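PDB 7B9F: EccE5 from Mycobacterium xenopi RIVM700367, which probably forms a structural part of the ESX-5 type VII secretion machinery, the membrane complex that exports proteins from the mycobacterial cell. Local coordinates for residues D95-F100 / S218-L223; V115-V120 / L200-D205; L157-I162 / T313-P318. All coordinates share one frame; numbering follows the deposited sequence.

Interaction 1: D95-F100 / S218-L223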
loop_
_atom_site.group_PDB
_atom_site.type_symbol
_atom_site.label_atom_id
_atom_site.label_comp_id
_atom_site.label_asym_id
_atom_site.label_seq_id
_atom_site.Cartn_x
_atom_site.Cartn_y
_atom_site.Cartn_z
ATOM N N ASP A 95 11.818 18.262 -39.285
ATOM C CA ASP A 95 10.612 18.001 -38.516
ATOM C C ASP A 95 10.505 19.211 -37.595
ATOM O O ASP A 95 11.511 19.782 -37.196
ATOM C CB ASP A 95 10.729 16.648 -37.781
ATOM C CG ASP A 95 9.632 16.388 -36.728
ATOM O OD1 ASP A 95 8.943 17.288 -36.211
ATOM O OD2 ASP A 95 9.459 15.196 -36.402
ATOM N N HIS A 96 9.275 19.587 -37.255
ATOM C CA HIS A 96 9.003 20.801 -36.502
ATOM C C HIS A 96 8.051 20.496 -35.358
ATOM O O HIS A 96 7.283 19.533 -35.410
ATOM C CB HIS A 96 8.389 21.872 -37.387
ATOM C CG HIS A 96 9.395 22.768 -38.029
ATOM N ND1 HIS A 96 9.045 23.901 -38.728
ATOM C CD2 HIS A 96 10.745 22.698 -38.074
ATOM C CE1 HIS A 96 10.135 24.488 -39.184
ATOM N NE2 HIS A 96 11.182 23.779 -38.800
ATOM N N GLN A 97 8.098 21.328 -34.323
ATOM C CA GLN A 97 7.231 21.139 -33.176
ATOM C C GLN A 97 6.832 22.487 -32.594
ATOM O O GLN A 97 7.630 23.423 -32.549
ATOM C CB GLN A 97 7.915 20.264 -32.120
ATOM C CG GLN A 97 7.056 19.936 -30.920
ATOM C CD GLN A 97 5.891 19.056 -31.281
ATOM O OE1 GLN A 97 6.049 18.053 -31.965
ATOM N NE2 GLN A 97 4.706 19.430 -30.824
ATOM N N ARG A 98 5.577 22.570 -32.156
ATOM C CA ARG A 98 5.064 23.719 -31.429
ATOM C C ARG A 98 4.228 23.208 -30.263
ATOM O O ARG A 98 3.775 22.062 -30.258
ATOM C CB ARG A 98 4.252 24.640 -32.340
ATOM C CG ARG A 98 4.257 26.078 -31.887
ATOM C CD ARG A 98 5.604 26.707 -32.165
ATOM N NE ARG A 98 5.692 28.069 -31.653
ATOM C CZ ARG A 98 5.300 29.144 -32.328
ATOM N NH1 ARG A 98 4.794 29.013 -33.546
ATOM N NH2 ARG A 98 5.416 30.349 -31.789
ATOM N N ARG A 99 4.026 24.065 -29.269
ATOM C CA ARG A 99 3.576 23.606 -27.961
ATOM C C ARG A 99 2.922 24.794 -27.251
ATOM O O ARG A 99 2.530 25.771 -27.898
ATOM C CB ARG A 99 4.773 23.013 -27.200
ATOM C CG ARG A 99 4.459 21.966 -26.143
ATOM C CD ARG A 99 5.697 21.553 -25.341
ATOM N NE ARG A 99 6.228 22.631 -24.507
ATOM C CZ ARG A 99 7.222 23.443 -24.851
ATOM N NH1 ARG A 99 7.618 24.390 -24.018
ATOM N NH2 ARG A 99 7.827 23.298 -26.020
ATOM N N PHE A 100 2.784 24.706 -25.920
ATOM C CA PHE A 100 2.561 25.895 -25.098
ATOM C C PHE A 100 3.686 26.911 -25.236
ATOM O O PHE A 100 3.487 28.087 -24.918
ATOM C CB PHE A 100 2.470 25.544 -23.610
ATOM C CG PHE A 100 1.152 24.986 -23.165
ATOM C CD1 PHE A 100 0.175 24.621 -24.069
ATOM C CD2 PHE A 100 0.893 24.844 -21.812
ATOM C CE1 PHE A 100 -1.033 24.109 -23.627
ATOM C CE2 PHE A 100 -0.305 24.341 -21.368
ATOM C CZ PHE A 100 -1.271 23.973 -22.274
ATOM N N SER A 218 3.645 14.074 -26.292
ATOM C CA SER A 218 4.309 13.404 -27.401
ATOM C C SER A 218 5.800 13.364 -27.117
ATOM O O SER A 218 6.309 14.138 -26.305
ATOM C CB SER A 218 4.039 14.108 -28.731
ATOM O OG SER A 218 4.499 15.443 -28.695
ATOM N N VAL A 219 6.495 12.450 -27.794
ATOM C CA VAL A 219 7.931 12.320 -27.576
ATOM C C VAL A 219 8.668 13.524 -28.148
ATOM O O VAL A 219 9.725 13.916 -27.642
ATOM C CB VAL A 219 8.451 10.981 -28.140
ATOM C CG1 VAL A 219 8.482 10.969 -29.649
ATOM C CG2 VAL A 219 9.831 10.672 -27.590
ATOM N N ALA A 220 8.131 14.128 -29.207
ATOM C CA ALA A 220 8.739 15.332 -29.758
ATOM C C ALA A 220 8.616 16.503 -28.795
ATOM O O ALA A 220 9.542 17.311 -28.671
ATOM C CB ALA A 220 8.106 15.673 -31.101
ATOM N N ALA A 221 7.478 16.615 -28.110
ATOM C CA ALA A 221 7.269 17.721 -27.182
ATOM C C ALA A 221 8.161 17.632 -25.955
ATOM O O ALA A 221 8.319 18.631 -25.250
ATOM C CB ALA A 221 5.809 17.781 -26.747
ATOM N N THR A 222 8.725 16.460 -25.670
ATOM C CA THR A 222 9.677 16.340 -24.576
ATOM C C THR A 222 10.962 17.099 -24.880
ATOM O O THR A 222 11.342 18.035 -24.161
ATOM C CB THR A 222 9.971 14.868 -24.319
ATOM O OG1 THR A 222 8.754 14.189 -23.998
ATOM C CG2 THR A 222 10.943 14.717 -23.189
ATOM N N LEU A 223 11.647 16.707 -25.954
ATOM C CA LEU A 223 12.936 17.313 -26.251
ATOM C C LEU A 223 12.775 18.741 -26.742
ATOM O O LEU A 223 13.688 19.551 -26.577
ATOM C CB LEU A 223 13.698 16.459 -27.257
ATOM C CG LEU A 223 15.118 16.898 -27.588
ATOM C CD1 LEU A 223 15.925 17.007 -26.319
ATOM C CD2 LEU A 223 15.737 15.862 -28.451
#

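Interaction 2: V115-V120 / L200-D205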
loop_
_atom_site.group_PDB
_atom_site.type_symbol
_atom_site.label_atom_id
_atom_site.label_comp_id
_atom_site.label_asym_id
_atom_site.label_seq_id
_atom_site.Cartn_x
_atom_site.Cartn_y
_atom_site.Cartn_z
ATOM N N VAL A 115 18.997 17.603 -31.811
ATOM C CA VAL A 115 18.481 18.968 -31.817
ATOM C C VAL A 115 19.630 19.920 -31.537
ATOM O O VAL A 115 20.426 19.695 -30.624
ATOM C CB VAL A 115 17.366 19.172 -30.769
ATOM C CG1 VAL A 115 16.920 20.618 -30.719
ATOM C CG2 VAL A 115 16.189 18.306 -31.074
ATOM N N ALA A 116 19.692 21.014 -32.293
ATOM C CA ALA A 116 20.757 21.992 -32.151
ATOM C C ALA A 116 20.208 23.314 -31.641
ATOM O O ALA A 116 19.075 23.696 -31.943
ATOM C CB ALA A 116 21.482 22.214 -33.474
ATOM N N VAL A 117 21.023 23.999 -30.841
ATOM C CA VAL A 117 20.739 25.340 -30.339
ATOM C C VAL A 117 21.889 26.241 -30.750
ATOM O O VAL A 117 23.042 25.983 -30.385
ATOM C CB VAL A 117 20.584 25.360 -28.814
ATOM C CG1 VAL A 117 20.374 26.775 -28.332
ATOM C CG2 VAL A 117 19.463 24.463 -28.385
ATOM N N VAL A 118 21.586 27.295 -31.474
ATOM C CA VAL A 118 22.613 28.232 -31.904
ATOM C C VAL A 118 22.782 29.289 -30.824
ATOM O O VAL A 118 21.840 29.617 -30.098
ATOM C CB VAL A 118 22.239 28.844 -33.270
ATOM C CG1 VAL A 118 20.938 29.612 -33.184
ATOM C CG2 VAL A 118 23.358 29.706 -33.840
ATOM N N THR A 119 23.999 29.798 -30.675
ATOM C CA THR A 119 24.237 30.886 -29.742
ATOM C C THR A 119 25.310 31.801 -30.307
ATOM O O THR A 119 26.150 31.373 -31.102
ATOM C CB THR A 119 24.626 30.359 -28.357
ATOM O OG1 THR A 119 24.641 31.442 -27.422
ATOM C CG2 THR A 119 25.973 29.688 -28.379
ATOM N N VAL A 120 25.248 33.069 -29.927
ATOM C CA VAL A 120 26.188 34.060 -30.426
ATOM C C VAL A 120 27.304 34.285 -29.413
ATOM O O VAL A 120 27.172 35.083 -28.487
ATOM C CB VAL A 120 25.470 35.374 -30.765
ATOM C CG1 VAL A 120 26.445 36.386 -31.348
ATOM C CG2 VAL A 120 24.344 35.109 -31.740
ATOM N N LEU A 200 25.095 24.413 -29.744
ATOM C CA LEU A 200 24.916 23.334 -28.788
ATOM C C LEU A 200 23.955 22.327 -29.398
ATOM O O LEU A 200 22.827 22.688 -29.740
ATOM C CB LEU A 200 24.333 23.863 -27.478
ATOM C CG LEU A 200 25.187 24.491 -26.381
ATOM C CD1 LEU A 200 26.137 23.451 -25.833
ATOM C CD2 LEU A 200 25.935 25.726 -26.851
ATOM N N VAL A 201 24.378 21.075 -29.523
ATOM C CA VAL A 201 23.527 20.042 -30.101
ATOM C C VAL A 201 23.163 19.044 -29.013
ATOM O O VAL A 201 23.978 18.738 -28.135
ATOM C CB VAL A 201 24.166 19.363 -31.326
ATOM C CG1 VAL A 201 24.588 20.415 -32.331
ATOM C CG2 VAL A 201 25.321 18.478 -30.963
ATOM N N LEU A 202 21.917 18.593 -29.034
ATOM C CA LEU A 202 21.312 17.853 -27.939
ATOM C C LEU A 202 21.043 16.430 -28.403
ATOM O O LEU A 202 20.509 16.232 -29.495
ATOM C CB LEU A 202 19.997 18.515 -27.537
ATOM C CG LEU A 202 20.042 19.926 -26.947
ATOM C CD1 LEU A 202 18.650 20.457 -26.739
ATOM C CD2 LEU A 202 20.828 20.020 -25.696
ATOM N N ARG A 203 21.393 15.444 -27.590
ATOM C CA ARG A 203 21.043 14.062 -27.887
ATOM C C ARG A 203 20.182 13.463 -26.787
ATOM O O ARG A 203 20.472 13.630 -25.601
ATOM C CB ARG A 203 22.288 13.205 -28.098
ATOM C CG ARG A 203 23.007 13.491 -29.391
ATOM C CD ARG A 203 24.122 12.492 -29.649
ATOM N NE ARG A 203 24.746 12.704 -30.950
ATOM C CZ ARG A 203 25.623 13.661 -31.225
ATOM N NH1 ARG A 203 26.010 14.512 -30.286
ATOM N NH2 ARG A 203 26.123 13.762 -32.448
ATOM N N MET A 204 19.121 12.760 -27.184
ATOM C CA MET A 204 18.252 12.088 -26.229
ATOM C C MET A 204 17.795 10.755 -26.797
ATOM O O MET A 204 17.458 10.662 -27.979
ATOM C CB MET A 204 17.022 12.935 -25.885
ATOM C CG MET A 204 16.118 12.292 -24.841
ATOM S SD MET A 204 14.676 13.261 -24.392
ATOM C CE MET A 204 13.696 13.080 -25.874
ATOM N N ASP A 205 17.768 9.728 -25.949
ATOM C CA ASP A 205 17.187 8.440 -26.297
ATOM C C ASP A 205 15.878 8.328 -25.537
ATOM O O ASP A 205 15.890 8.420 -24.302
ATOM C CB ASP A 205 18.135 7.295 -25.921
ATOM C CG ASP A 205 17.527 5.893 -26.099
ATOM O OD1 ASP A 205 16.416 5.723 -26.648
ATOM O OD2 ASP A 205 18.189 4.929 -25.662
#

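Interaction 3: L157-I162 / T313-P318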
loop_
_atom_site.group_PDB
_atom_site.type_symbol
_atom_site.label_atom_id
_atom_site.label_comp_id
_atom_site.label_asym_id
_atom_site.label_seq_id
_atom_site.Cartn_x
_atom_site.Cartn_y
_atom_site.Cartn_z
ATOM N N LEU A 157 19.327 13.661 -20.779
ATOM C CA LEU A 157 19.944 13.777 -22.092
ATOM C C LEU A 157 21.203 12.924 -22.159
ATOM O O LEU A 157 21.944 12.809 -21.182
ATOM C CB LEU A 157 20.263 15.236 -22.394
ATOM C CG LEU A 157 19.175 16.046 -23.100
ATOM C CD1 LEU A 157 17.876 16.100 -22.329
ATOM C CD2 LEU A 157 19.670 17.444 -23.324
ATOM N N ASP A 158 21.435 12.303 -23.316
ATOM C CA ASP A 158 22.591 11.423 -23.443
ATOM C C ASP A 158 23.892 12.193 -23.576
ATOM O O ASP A 158 24.916 11.770 -23.032
ATOM C CB ASP A 158 22.428 10.487 -24.634
ATOM C CG ASP A 158 21.346 9.466 -24.423
ATOM O OD1 ASP A 158 21.095 9.092 -23.259
ATOM O OD2 ASP A 158 20.760 9.019 -25.427
ATOM N N ALA A 159 23.892 13.295 -24.315
ATOM C CA ALA A 159 25.136 14.009 -24.544
ATOM C C ALA A 159 24.837 15.458 -24.871
ATOM O O ALA A 159 23.785 15.788 -25.419
ATOM C CB ALA A 159 25.947 13.372 -25.675
ATOM N N ILE A 160 25.784 16.320 -24.526
ATOM C CA ILE A 160 25.750 17.727 -24.895
ATOM C C ILE A 160 27.044 17.996 -25.640
ATOM O O ILE A 160 28.128 17.808 -25.079
ATOM C CB ILE A 160 25.659 18.641 -23.667
ATOM C CG1 ILE A 160 24.427 18.317 -22.840
ATOM C CG2 ILE A 160 25.601 20.087 -24.112
ATOM C CD1 ILE A 160 23.186 18.489 -23.552
ATOM N N ASP A 161 26.953 18.424 -26.887
ATOM C CA ASP A 161 28.155 18.731 -27.647
ATOM C C ASP A 161 28.214 20.223 -27.923
ATOM O O ASP A 161 27.334 20.767 -28.593
ATOM C CB ASP A 161 28.206 17.947 -28.954
ATOM C CG ASP A 161 28.362 16.461 -28.737
ATOM O OD1 ASP A 161 28.785 16.068 -27.635
ATOM O OD2 ASP A 161 28.067 15.685 -29.669
ATOM N N ILE A 162 29.246 20.878 -27.405
ATOM C CA ILE A 162 29.549 22.237 -27.827
ATOM C C ILE A 162 30.258 22.146 -29.166
ATOM O O ILE A 162 31.289 21.482 -29.282
ATOM C CB ILE A 162 30.428 22.963 -26.801
ATOM C CG1 ILE A 162 29.716 23.174 -25.463
ATOM C CG2 ILE A 162 30.865 24.298 -27.353
ATOM C CD1 ILE A 162 29.913 22.064 -24.460
ATOM N N THR A 313 35.225 20.942 -30.936
ATOM C CA THR A 313 34.048 20.388 -30.294
ATOM C C THR A 313 34.390 19.736 -28.964
ATOM O O THR A 313 35.442 19.111 -28.809
ATOM C CB THR A 313 33.328 19.403 -31.214
ATOM O OG1 THR A 313 32.170 18.887 -30.551
ATOM C CG2 THR A 313 34.234 18.285 -31.631
ATOM N N VAL A 314 33.503 19.938 -27.995
ATOM C CA VAL A 314 33.642 19.426 -26.638
ATOM C C VAL A 314 32.366 18.685 -26.282
ATOM O O VAL A 314 31.270 19.234 -26.425
ATOM C CB VAL A 314 33.900 20.555 -25.628
ATOM C CG1 VAL A 314 34.165 19.976 -24.279
ATOM C CG2 VAL A 314 35.067 21.420 -26.064
ATOM N N ARG A 315 32.501 17.454 -25.811
ATOM C CA ARG A 315 31.354 16.614 -25.500
ATOM C C ARG A 315 31.167 16.498 -23.997
ATOM O O ARG A 315 32.123 16.225 -23.268
ATOM C CB ARG A 315 31.517 15.226 -26.114
ATOM C CG ARG A 315 30.489 14.223 -25.641
ATOM C CD ARG A 315 30.434 13.041 -26.573
ATOM N NE ARG A 315 29.834 13.424 -27.844
ATOM C CZ ARG A 315 29.609 12.583 -28.844
ATOM N NH1 ARG A 315 29.942 11.307 -28.722
ATOM N NH2 ARG A 315 29.056 13.019 -29.967
ATOM N N LEU A 316 29.938 16.705 -23.541
ATOM C CA LEU A 316 29.557 16.512 -22.151
ATOM C C LEU A 316 28.639 15.305 -22.050
ATOM O O LEU A 316 27.649 15.215 -22.779
ATOM C CB LEU A 316 28.851 17.748 -21.607
ATOM C CG LEU A 316 29.576 19.073 -21.794
ATOM C CD1 LEU A 316 28.619 20.209 -21.537
ATOM C CD2 LEU A 316 30.752 19.155 -20.861
ATOM N N ARG A 317 28.963 14.385 -21.153
ATOM C CA ARG A 317 28.166 13.188 -20.953
ATOM C C ARG A 317 27.918 12.977 -19.469
ATOM O O ARG A 317 28.774 13.307 -18.647
ATOM C CB ARG A 317 28.880 11.955 -21.517
ATOM C CG ARG A 317 28.960 11.903 -23.019
ATOM C CD ARG A 317 29.126 10.475 -23.478
ATOM N NE ARG A 317 27.901 9.710 -23.291
ATOM C CZ ARG A 317 27.841 8.548 -22.655
ATOM N NH1 ARG A 317 28.940 8.020 -22.138
ATOM N NH2 ARG A 317 26.682 7.915 -22.529
ATOM N N PRO A 318 26.766 12.425 -19.097
ATOM C CA PRO A 318 26.591 11.983 -17.713
ATOM C C PRO A 318 27.448 10.764 -17.446
ATOM O O PRO A 318 27.626 9.908 -18.313
ATOM C CB PRO A 318 25.103 11.652 -17.624
ATOM C CG PRO A 318 24.712 11.326 -18.998
ATOM C CD PRO A 318 25.612 12.074 -19.933
#

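Interaction 1: D95-F100 / S218-L223
Gln97 and Arg99 reach across to Ala220 and Ala221 on the first turn of helix 219-234. Gln97 does most of the reaching. Its CG stands anti to the backbone N (chi1 -176°), which carries the chain away from the strand and toward the helix. Gln97 CB itself stays 4.7 Å from Ala220 CB. Gln97 CG comes a little nearer, 4.4 Å from Ala220 CB. The bend at chi2 (67°) then lays the amide beside the helix start. Gln97 CD lies 4.0 Å from Ala220 CB, and the Gln97 OE1 side of the amide lies beside this same methyl. The other branch of the amide turns back. Gln97 NE2 donates to Arg98 O at 2.8 Å, meeting it 29° out of the carbonyl plane. This bond within its own segment should limit rotation of the amide.

The contact joins the start of the modelled chain to a helix start within the EccE family region. The chain begins here with a short, weakly bonded strand at 96-97 that pairs with 105-109 in the antiparallel sheet. Ser218 is the N-cap: Ser218 OG accepts from Ala221 N at 3.3 Å, a capping bond at the start of the helix that Gln97 meets.

Arg99 completes the contact with its aliphatic part. Arg99 CD packs 4.0 Å from Ala221 CB and about as far from Ala221 O. Beyond CD the chain bends, and its charged end makes a salt bridge with Glu228, further along the same helix. One neighbouring protein chain packs an apolar side chain on Phe100 and bonds to Val219 N with a polar side chain, and another lays its backbone on Arg99.

Interaction 2: V115-V120 / L200-D205
Val115 and Val117 face Leu202 and Leu200 across two antiparallel strands, with Ala116 paired to Val201 between them. Strands 113-119 and 196-204 are neighbours in the antiparallel sheet, near the centre of the chain. Val115-Leu202 and Val117-Leu200 are hydrogen-bonded pairs; Ala116-Val201 is a non-hydrogen-bonded pair.

On the Ala116 face the fit is simple. Val201 CG1 packs over the small Ala116 side chain, 3.8 Å from Ala116 CB. Val201 CG1 gets there by standing anti to its own carbonyl carbon (chi1 -53°).

The face of the valines and leucines is fuller. Val115 CB and Leu202 CB meet at 4.2 Å. The outer methyl Leu202 CD1 leans diagonally toward Val117 CG2, 4.4 Å away. At the far end Leu200 CD2 touches Thr119 CG2 at 4.2 Å. Helix 219-234 packs on this face through Thr227, and Ile160 of the next strand touches both leucines.

Leu200 N donates to Val117 O and Val115 N to Leu202 O. Leu202 N to Val115 O and Val117 N to Leu200 O are modelled too short for their lengths to be trusted. The two hydrogen-bonded pairs thus satisfy each other's backbone, while Ala116 and Val201 turn their backbone bonds to Leu244 and Asp161.

Interaction 3: L157-I162 / T313-P318
Asp161 and Arg315 form a side-on salt bridge between two antiparallel strands. Arg315 runs extended through chi1 and chi2, then bends at chi3 (-71°), which lays its guanidinium beside the carboxylate. The two planes are 9° apart. Arg315 NE donates to Asp161 OD1 and Arg315 NH2 to Asp161 OD2, both at 2.9 Å and both on the syn side. Asp161 OD2 also takes a salt bridge from Arg203, though its modelled closeness is doubtful. Two arginines sharing one acid would probably steady its negative charge.

Ile160, Ile162, Val314 and Leu316 make the opposite, apolar face. Leu316 CG stands anti to the carbonyl carbon (chi1 -52°), and the extended side chain sends Leu316 CD1 to Ile162 CD1 at 3.7 Å. Ile160 meets the same leucine nearer the backbone, with Ile160 CB 3.9 Å from Leu316 CB.

Paired backbone bonds link Ile160 with Leu316 and Ile162 with Val314. Thr313 OG1 also bonds to Ile162 O, at 3.0 Å from above the carbonyl plane, so two donors hold that oxygen. Strand 310-319 pairs antiparallel with 159-166 on one side and with 322-331 on the other; 310-319 and 322-331 are joined by a short connection as a beta-hairpin.

From the start of the modelled chain, 95-100 comes first, then 115-120 and 157-162, then the partners 200-205, 218-223 and 313-318. Interaction 2 closes the inner loop, from strand 113-119 to strand 196-204. It is nested inside the wider loop of interaction 1, which brings strand 96-97 to helix 219-234. Interaction 3 starts within both loops and ends beyond them, so it crosses both. Interactions 2 and 3 are neighbours in one sheet, because strands 159-166 and 196-204 pair directly. Leu223 packs on Val115 and Met204, joining the helix of interaction 1 to the sheet of interaction 2.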